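Imelysin-like protein (Psychrobacter arcticus, PDB 3PF0) is of unknown function but belongs to the imelysin-like M75 peptidase family and may be a metalloendopeptidase. Local coordinates at residues M62-Y67 with N206-A211; T240-A245 with H336-T341. All blocks are in the same frame, centred on the assembly; numbering follows the deposited sequence.

Contact 1: M62-Y67 with N206-A211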
HETATM    1  N   MSE A  62       4.748  13.170  -2.896  1.00 39.88           N
HETATM    2  CA  MSE A  62       3.918  11.998  -2.621  1.00 39.57           C
HETATM    3  C   MSE A  62       4.675  10.671  -2.647  1.00 40.72           C
HETATM    4  O   MSE A  62       4.600   9.932  -1.666  1.00 39.24           O
HETATM    5  CB  MSE A  62       2.725  11.934  -3.581  1.00 42.95           C
HETATM    6  CG  MSE A  62       1.648  12.947  -3.230  1.00 52.30           C
HETATM    7 SE   MSE A  62       0.089  12.809  -4.348  0.75 62.69          SE
HETATM    8  CE  MSE A  62      -0.651  14.608  -4.090  1.00 61.18           C
ATOM      9  N   VAL A  63       5.388  10.366  -3.743  1.00 35.89           N
ATOM     10  CA  VAL A  63       6.080   9.087  -3.927  1.00 34.30           C
ATOM     11  C   VAL A  63       7.231   8.930  -2.904  1.00 37.91           C
ATOM     12  O   VAL A  63       7.185   7.996  -2.086  1.00 37.17           O
ATOM     13  CB  VAL A  63       6.562   8.891  -5.389  1.00 37.34           C
ATOM     14  CG1 VAL A  63       7.354   7.599  -5.544  1.00 36.27           C
ATOM     15  CG2 VAL A  63       5.388   8.929  -6.367  1.00 37.30           C
ATOM     16  N   ILE A  64       8.241   9.830  -2.959  1.00 34.09           N
ATOM     17  CA  ILE A  64       9.414   9.819  -2.077  1.00 33.16           C
ATOM     18  C   ILE A  64       8.956   9.917  -0.591  1.00 37.14           C
ATOM     19  O   ILE A  64       9.386   9.047   0.165  1.00 36.83           O
ATOM     20  CB  ILE A  64      10.487  10.881  -2.479  1.00 36.19           C
ATOM     21  CG1 ILE A  64      11.096  10.519  -3.863  1.00 36.60           C
ATOM     22  CG2 ILE A  64      11.589  11.007  -1.413  1.00 35.66           C
ATOM     23  CD1 ILE A  64      11.776  11.664  -4.649  1.00 35.75           C
ATOM     24  N   PRO A  65       8.031  10.832  -0.170  1.00 34.17           N
ATOM     25  CA  PRO A  65       7.603  10.846   1.245  1.00 33.62           C
ATOM     26  C   PRO A  65       6.924   9.556   1.707  1.00 37.27           C
ATOM     27  O   PRO A  65       7.150   9.152   2.848  1.00 36.43           O
ATOM     28  CB  PRO A  65       6.626  12.029   1.309  1.00 35.82           C
ATOM     29  CG  PRO A  65       7.068  12.920   0.216  1.00 41.16           C
ATOM     30  CD  PRO A  65       7.429  11.971  -0.895  1.00 36.68           C
ATOM     31  N   ALA A  66       6.131   8.893   0.829  1.00 33.90           N
ATOM     32  CA  ALA A  66       5.458   7.639   1.175  1.00 32.43           C
ATOM     33  C   ALA A  66       6.475   6.543   1.448  1.00 35.36           C
ATOM     34  O   ALA A  66       6.342   5.828   2.440  1.00 34.84           O
ATOM     35  CB  ALA A  66       4.511   7.214   0.073  1.00 33.10           C
ATOM     36  N   TYR A  67       7.512   6.437   0.602  1.00 31.54           N
ATOM     37  CA  TYR A  67       8.553   5.440   0.805  1.00 31.20           C
ATOM     38  C   TYR A  67       9.397   5.786   2.036  1.00 35.66           C
ATOM     39  O   TYR A  67       9.730   4.884   2.807  1.00 35.54           O
ATOM     40  CB  TYR A  67       9.434   5.284  -0.452  1.00 32.35           C
ATOM     41  CG  TYR A  67       8.758   4.533  -1.582  1.00 33.31           C
ATOM     42  CD1 TYR A  67       8.222   3.261  -1.380  1.00 33.92           C
ATOM     43  CD2 TYR A  67       8.719   5.060  -2.870  1.00 34.40           C
ATOM     44  CE1 TYR A  67       7.594   2.567  -2.415  1.00 34.54           C
ATOM     45  CE2 TYR A  67       8.106   4.369  -3.916  1.00 35.08           C
ATOM     46  CZ  TYR A  67       7.547   3.121  -3.685  1.00 41.52           C
ATOM     47  OH  TYR A  67       6.980   2.418  -4.724  1.00 40.83           O
ATOM     48  N   ASN A 206      16.579   5.153  -4.464  1.00 37.91           N
ATOM     49  CA  ASN A 206      16.439   4.928  -5.904  1.00 38.19           C
ATOM     50  C   ASN A 206      15.532   5.990  -6.547  1.00 40.72           C
ATOM     51  O   ASN A 206      15.880   6.525  -7.598  1.00 40.97           O
ATOM     52  CB  ASN A 206      15.879   3.516  -6.151  1.00 37.68           C
ATOM     53  CG  ASN A 206      16.168   2.930  -7.515  1.00 56.28           C
ATOM     54  OD1 ASN A 206      16.129   3.606  -8.539  1.00 46.28           O
ATOM     55  ND2 ASN A 206      16.329   1.615  -7.567  1.00 52.72           N
ATOM     56  N   TRP A 207      14.373   6.278  -5.923  1.00 36.31           N
ATOM     57  CA  TRP A 207      13.435   7.302  -6.379  1.00 35.90           C
ATOM     58  C   TRP A 207      14.071   8.698  -6.295  1.00 39.49           C
ATOM     59  O   TRP A 207      13.884   9.484  -7.221  1.00 39.45           O
ATOM     60  CB  TRP A 207      12.133   7.248  -5.567  1.00 34.01           C
ATOM     61  CG  TRP A 207      11.064   6.457  -6.260  1.00 34.71           C
ATOM     62  CD1 TRP A 207      10.739   5.150  -6.039  1.00 36.71           C
ATOM     63  CD2 TRP A 207      10.296   6.875  -7.398  1.00 35.26           C
ATOM     64  NE1 TRP A 207       9.791   4.738  -6.945  1.00 36.14           N
ATOM     65  CE2 TRP A 207       9.486   5.783  -7.780  1.00 38.64           C
ATOM     66  CE3 TRP A 207      10.199   8.078  -8.123  1.00 37.57           C
ATOM     67  CZ2 TRP A 207       8.559   5.869  -8.828  1.00 38.73           C
ATOM     68  CZ3 TRP A 207       9.299   8.154  -9.177  1.00 39.61           C
ATOM     69  CH2 TRP A 207       8.486   7.061  -9.515  1.00 39.76           C
ATOM     70  N   GLN A 208      14.832   8.991  -5.203  1.00 36.04           N
ATOM     71  CA  GLN A 208      15.511  10.279  -5.007  0.50 37.07           C
ATOM     72  C   GLN A 208      16.551  10.509  -6.097  1.00 43.07           C
ATOM     73  O   GLN A 208      16.721  11.637  -6.560  1.00 44.28           O
ATOM     74  CB  GLN A 208      16.174  10.360  -3.620  0.50 38.05           C
ATOM     75  CG  GLN A 208      15.182  10.669  -2.499  0.50 48.42           C
ATOM     76  CD  GLN A 208      15.736  10.516  -1.101  0.50 56.32           C
ATOM     77  OE1 GLN A 208      16.665   9.740  -0.834  0.50 49.98           O
ATOM     78  NE2 GLN A 208      15.123  11.213  -0.158  0.50 42.65           N
ATOM     79  N   GLN A 209      17.221   9.432  -6.526  1.00 39.99           N
ATOM     80  CA  GLN A 209      18.247   9.462  -7.557  1.00 40.57           C
ATOM     81  C   GLN A 209      17.674   9.486  -8.974  1.00 43.41           C
ATOM     82  O   GLN A 209      18.144  10.280  -9.789  1.00 42.17           O
ATOM     83  CB  GLN A 209      19.153   8.222  -7.397  1.00 41.62           C
ATOM     84  CG  GLN A 209      20.312   8.134  -8.386  1.00 43.52           C
ATOM     85  CD  GLN A 209      21.369   9.183  -8.150  1.00 56.43           C
ATOM     86  OE1 GLN A 209      21.927   9.310  -7.058  1.00 54.58           O
ATOM     87  NE2 GLN A 209      21.698   9.927  -9.191  1.00 46.02           N
ATOM     88  N   ASN A 210      16.685   8.608  -9.274  1.00 39.39           N
ATOM     89  CA  ASN A 210      16.205   8.407 -10.644  1.00 40.15           C
ATOM     90  C   ASN A 210      14.756   8.863 -10.961  1.00 42.50           C
ATOM     91  O   ASN A 210      14.235   8.443 -11.996  1.00 41.19           O
ATOM     92  CB  ASN A 210      16.329   6.901 -10.987  1.00 40.66           C
ATOM     93  CG  ASN A 210      17.713   6.313 -10.788  1.00 50.57           C
ATOM     94  OD1 ASN A 210      18.696   6.737 -11.402  1.00 48.18           O
ATOM     95  ND2 ASN A 210      17.817   5.299  -9.940  1.00 34.28           N
ATOM     96  N   ALA A 211      14.138   9.739 -10.139  1.00 39.48           N
ATOM     97  CA  ALA A 211      12.746  10.211 -10.326  1.00 39.34           C
ATOM     98  C   ALA A 211      12.439  10.724 -11.752  1.00 44.89           C
ATOM     99  O   ALA A 211      11.391  10.381 -12.299  1.00 44.02           O
ATOM    100  CB  ALA A 211      12.416  11.303  -9.314  1.00 39.81           C
TER
HETATM  101  O   HOH W   1       8.594   2.145  -6.875  1.00 27.09           O
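Ile64 and Trp207 mark the closest backbone approach of two antiparallel helices, their CA atoms 6.4 Å apart. The segments 62-67 and 206-211 run at 162° with their axes 9.9 Å apart, an antiparallel helix pair in an all-helical fold. Helix 48-84 is kinked here, because the N of Pro65 makes no bond to the preceding turn. The same two-helix arrangement is tied covalently by a disulfide from Cys85, just past the end of helix 48-84, to Cys186 near the start of helix 183-214.

Trp207 is the central side chain. Val63 lays its CG1 methyl over one indole face, 3.6 Å from the centroid of the six-membered ring, a CH-pi contact. CG1, opposite the backbone N (chi1 176°), is the branch that projects across the gap. Nearer the backbone, Ile64 CG1 packs on Trp207 CB at 3.8 Å and Ile64 CD1 lies over Trp207 O and Gln208 CA; the touch of Ile64 CG2 on the Gln208 side chain is less certain, since that chain has two conformers. Tyr67 meets the pyrrole part of the indole: Tyr67 CE2 is 3.5 Å from Trp207 CD1. Their planes lie at 26° but are slid apart, with little overlap. Pro119, in a loop, also touches Trp207. One water bridges the two rings, donating to Tyr67 OH at 2.7 Å and accepting from Trp207 NE1 at 2.9 Å in the indole plane.

Contact 2: T240-A245 with H336-T341; sequences TMKSNA and HLTNIT
Lys242 meets Leu337, Thr338 and Thr341 with no ring or other flat group taking part, so there are no faces or edges to stack; aliphatic chains, a selenomethionine methyl and two threonine hydroxyls make the interface. Segments 240-245 and 336-341 pack as a roughly antiparallel, steeply inclined helix pair, with axes 9.7 Å apart and a signed crossing angle of -142°. Lys242 and Leu337 come nearest, at 6.1 Å between CA atoms. In helix 225-250, residues 241-245 form a wider pi-type turn.

The lysine does most of the touching through its carbon chain. Its CB sits 3.7 Å from Leu337 CB, with Leu337 CD1 also close. CG falls between the backbone N and the carbonyl carbon (chi1 69°), a crowded setting from which the chain crosses the Thr338 side chain at about a right angle and runs on to Thr341. Lys242 CD passes 3.6 Å from Thr338 OG1, and Lys242 CE lies 3.5 Å from Thr341 OG1, with the methyl CG2 of the same threonine beside it. Neither hydroxyl bonds to the lysine. Thr341 OG1 donates to Thr338 O at 2.7 Å, one turn back in its own helix, and Thr338 OG1 is bonded to Tyr334 O. The ammonium NZ has a weak hydrogen bond to Tyr334 OH. The buried selenomethionine Met241 bends at its third torsion and brings CE to 3.9 Å from Leu337 CD2, the two side chains crossing about perpendicularly.

Beyond the pair, Met241 rests on Ile272 and Lys275 of helix 268-283. Ile340 reaches Leu279 of that helix and Thr311 of helix 298-316, so the pair packs against two further helices, with no strand present.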
ATOM      1  N   THR A 240      -7.109  -3.337  -7.735  1.00 43.83           N
ATOM      2  CA  THR A 240      -6.598  -4.494  -6.984  1.00 42.97           C
ATOM      3  C   THR A 240      -7.208  -4.523  -5.576  1.00 46.86           C
ATOM      4  O   THR A 240      -7.392  -5.599  -5.022  1.00 46.92           O
ATOM      5  CB  THR A 240      -5.057  -4.524  -6.928  1.00 48.22           C
ATOM      6  OG1 THR A 240      -4.569  -3.357  -6.264  1.00 48.91           O
ATOM      7  CG2 THR A 240      -4.412  -4.680  -8.306  1.00 44.44           C
HETATM    8  N   MSE A 241      -7.542  -3.353  -5.018  1.00 42.88           N
HETATM    9  CA  MSE A 241      -8.185  -3.240  -3.718  1.00 42.54           C
HETATM   10  C   MSE A 241      -9.616  -3.808  -3.768  1.00 46.38           C
HETATM   11  O   MSE A 241      -9.942  -4.659  -2.945  1.00 46.03           O
HETATM   12  CB  MSE A 241      -8.178  -1.781  -3.255  1.00 45.08           C
HETATM   13  CG  MSE A 241      -9.098  -1.483  -2.097  1.00 53.20           C
HETATM   14 SE   MSE A 241      -8.542   0.150  -1.209  0.75 61.75          SE
HETATM   15  CE  MSE A 241      -8.871   1.477  -2.613  1.00 59.23           C
ATOM     16  N   LYS A 242     -10.466  -3.355  -4.709  1.00 42.87           N
ATOM     17  CA  LYS A 242     -11.842  -3.860  -4.764  1.00 43.61           C
ATOM     18  C   LYS A 242     -11.907  -5.364  -5.147  1.00 48.13           C
ATOM     19  O   LYS A 242     -12.778  -6.072  -4.643  1.00 48.59           O
ATOM     20  CB  LYS A 242     -12.738  -3.009  -5.693  1.00 46.98           C
ATOM     21  CG  LYS A 242     -12.448  -3.079  -7.190  1.00 53.06           C
ATOM     22  CD  LYS A 242     -13.424  -2.194  -7.961  1.00 57.92           C
ATOM     23  CE  LYS A 242     -13.468  -2.484  -9.440  1.00 58.52           C
ATOM     24  NZ  LYS A 242     -14.139  -3.776  -9.725  1.00 67.51           N
ATOM     25  N   SER A 243     -10.982  -5.844  -6.003  1.00 44.73           N
ATOM     26  CA  SER A 243     -10.952  -7.238  -6.458  1.00 45.01           C
ATOM     27  C   SER A 243     -10.274  -8.177  -5.461  1.00 46.72           C
ATOM     28  O   SER A 243     -10.941  -9.063  -4.933  1.00 45.99           O
ATOM     29  CB  SER A 243     -10.251  -7.350  -7.807  1.00 49.94           C
ATOM     30  OG  SER A 243     -10.966  -6.646  -8.806  1.00 65.18           O
ATOM     31  N   ASN A 244      -8.956  -7.989  -5.211  1.00 41.61           N
ATOM     32  CA  ASN A 244      -8.153  -8.877  -4.367  1.00 40.36           C
ATOM     33  C   ASN A 244      -8.405  -8.699  -2.891  1.00 44.12           C
ATOM     34  O   ASN A 244      -8.316  -9.687  -2.168  1.00 43.99           O
ATOM     35  CB  ASN A 244      -6.646  -8.724  -4.651  1.00 38.31           C
ATOM     36  CG  ASN A 244      -6.250  -9.041  -6.072  1.00 58.54           C
ATOM     37  OD1 ASN A 244      -6.930  -9.793  -6.794  1.00 55.38           O
ATOM     38  ND2 ASN A 244      -5.128  -8.488  -6.503  1.00 46.90           N
ATOM     39  N   ALA A 245      -8.682  -7.473  -2.427  1.00 40.19           N
ATOM     40  CA  ALA A 245      -8.889  -7.242  -1.003  1.00 39.86           C
ATOM     41  C   ALA A 245     -10.360  -7.276  -0.569  1.00 45.43           C
ATOM     42  O   ALA A 245     -10.614  -7.602   0.590  1.00 46.02           O
ATOM     43  CB  ALA A 245      -8.262  -5.915  -0.591  1.00 39.92           C
ATOM     44  N   HIS A 336     -19.172   1.175  -4.026  1.00 47.52           N
ATOM     45  CA  HIS A 336     -18.561   2.499  -3.912  1.00 47.24           C
ATOM     46  C   HIS A 336     -17.182   2.501  -4.588  1.00 50.11           C
ATOM     47  O   HIS A 336     -16.858   3.458  -5.294  1.00 50.15           O
ATOM     48  CB  HIS A 336     -18.439   2.927  -2.436  1.00 47.76           C
ATOM     49  CG  HIS A 336     -19.650   3.626  -1.901  1.00 52.94           C
ATOM     50  ND1 HIS A 336     -20.769   2.922  -1.494  1.00 56.21           N
ATOM     51  CD2 HIS A 336     -19.874   4.946  -1.718  1.00 55.54           C
ATOM     52  CE1 HIS A 336     -21.640   3.832  -1.087  1.00 56.83           C
ATOM     53  NE2 HIS A 336     -21.141   5.064  -1.196  1.00 56.98           N
ATOM     54  N   LEU A 337     -16.389   1.418  -4.392  1.00 45.17           N
ATOM     55  CA  LEU A 337     -15.044   1.276  -4.980  1.00 43.97           C
ATOM     56  C   LEU A 337     -15.120   1.112  -6.502  1.00 48.82           C
ATOM     57  O   LEU A 337     -14.258   1.632  -7.220  1.00 48.53           O
ATOM     58  CB  LEU A 337     -14.267   0.096  -4.357  1.00 42.32           C
ATOM     59  CG  LEU A 337     -13.805   0.264  -2.907  1.00 45.44           C
ATOM     60  CD1 LEU A 337     -13.279  -1.042  -2.347  1.00 44.07           C
ATOM     61  CD2 LEU A 337     -12.764   1.391  -2.757  1.00 44.80           C
ATOM     62  N   THR A 338     -16.166   0.414  -6.980  1.00 45.98           N
ATOM     63  CA  THR A 338     -16.445   0.177  -8.399  1.00 46.93           C
ATOM     64  C   THR A 338     -16.822   1.525  -9.060  1.00 51.49           C
ATOM     65  O   THR A 338     -16.416   1.782 -10.203  1.00 51.66           O
ATOM     66  CB  THR A 338     -17.527  -0.910  -8.542  1.00 54.01           C
ATOM     67  OG1 THR A 338     -17.020  -2.114  -7.963  1.00 51.13           O
ATOM     68  CG2 THR A 338     -17.917  -1.184  -9.995  1.00 53.73           C
ATOM     69  N   ASN A 339     -17.560   2.387  -8.330  1.00 47.07           N
ATOM     70  CA  ASN A 339     -17.932   3.711  -8.825  1.00 47.73           C
ATOM     71  C   ASN A 339     -16.682   4.624  -8.951  1.00 50.11           C
ATOM     72  O   ASN A 339     -16.624   5.432  -9.875  1.00 50.81           O
ATOM     73  CB  ASN A 339     -18.997   4.357  -7.939  1.00 47.76           C
ATOM     74  CG  ASN A 339     -19.455   5.702  -8.443  1.00 65.68           C
ATOM     75  OD1 ASN A 339     -19.875   5.849  -9.597  1.00 61.86           O
ATOM     76  ND2 ASN A 339     -19.340   6.727  -7.605  1.00 54.07           N
ATOM     77  N   ILE A 340     -15.680   4.467  -8.061  1.00 44.92           N
ATOM     78  CA  ILE A 340     -14.432   5.242  -8.118  1.00 43.60           C
ATOM     79  C   ILE A 340     -13.616   4.802  -9.361  1.00 47.83           C
ATOM     80  O   ILE A 340     -13.131   5.663 -10.091  1.00 48.29           O
ATOM     81  CB  ILE A 340     -13.607   5.164  -6.794  1.00 44.63           C
ATOM     82  CG1 ILE A 340     -14.331   5.922  -5.656  1.00 45.44           C
ATOM     83  CG2 ILE A 340     -12.175   5.704  -6.987  1.00 43.84           C
ATOM     84  CD1 ILE A 340     -13.775   5.715  -4.259  1.00 51.07           C
ATOM     85  N   THR A 341     -13.505   3.483  -9.620  1.00 44.96           N
ATOM     86  CA  THR A 341     -12.782   2.957 -10.796  1.00 44.99           C
ATOM     87  C   THR A 341     -13.477   3.432 -12.072  1.00 50.54           C
ATOM     88  O   THR A 341     -12.798   3.803 -13.031  1.00 51.00           O
ATOM     89  CB  THR A 341     -12.651   1.421 -10.775  1.00 49.45           C
ATOM     90  OG1 THR A 341     -13.928   0.844 -10.569  1.00 53.36           O
ATOM     91  CG2 THR A 341     -11.725   0.926  -9.708  1.00 44.44           C
TER

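Contacts 1 and 2 lie on opposite sides of the chain's centre, their own centres 26 Å apart and their nearest atoms about 13 Å apart, so they do not touch. They share no helix. Contact 1 joins helix 48-84 to helix 183-214, and contact 2 joins helix 225-250 to helix 327-351. Along the chain they come in series: the first pairing closes before the second opens, and helix 225-250 is the next helix in the chain after helix 183-214. Both belong to the imelysin region of the protein. Each brings together helices far apart in sequence, packing different parts of a chain built of helices and loops without strands.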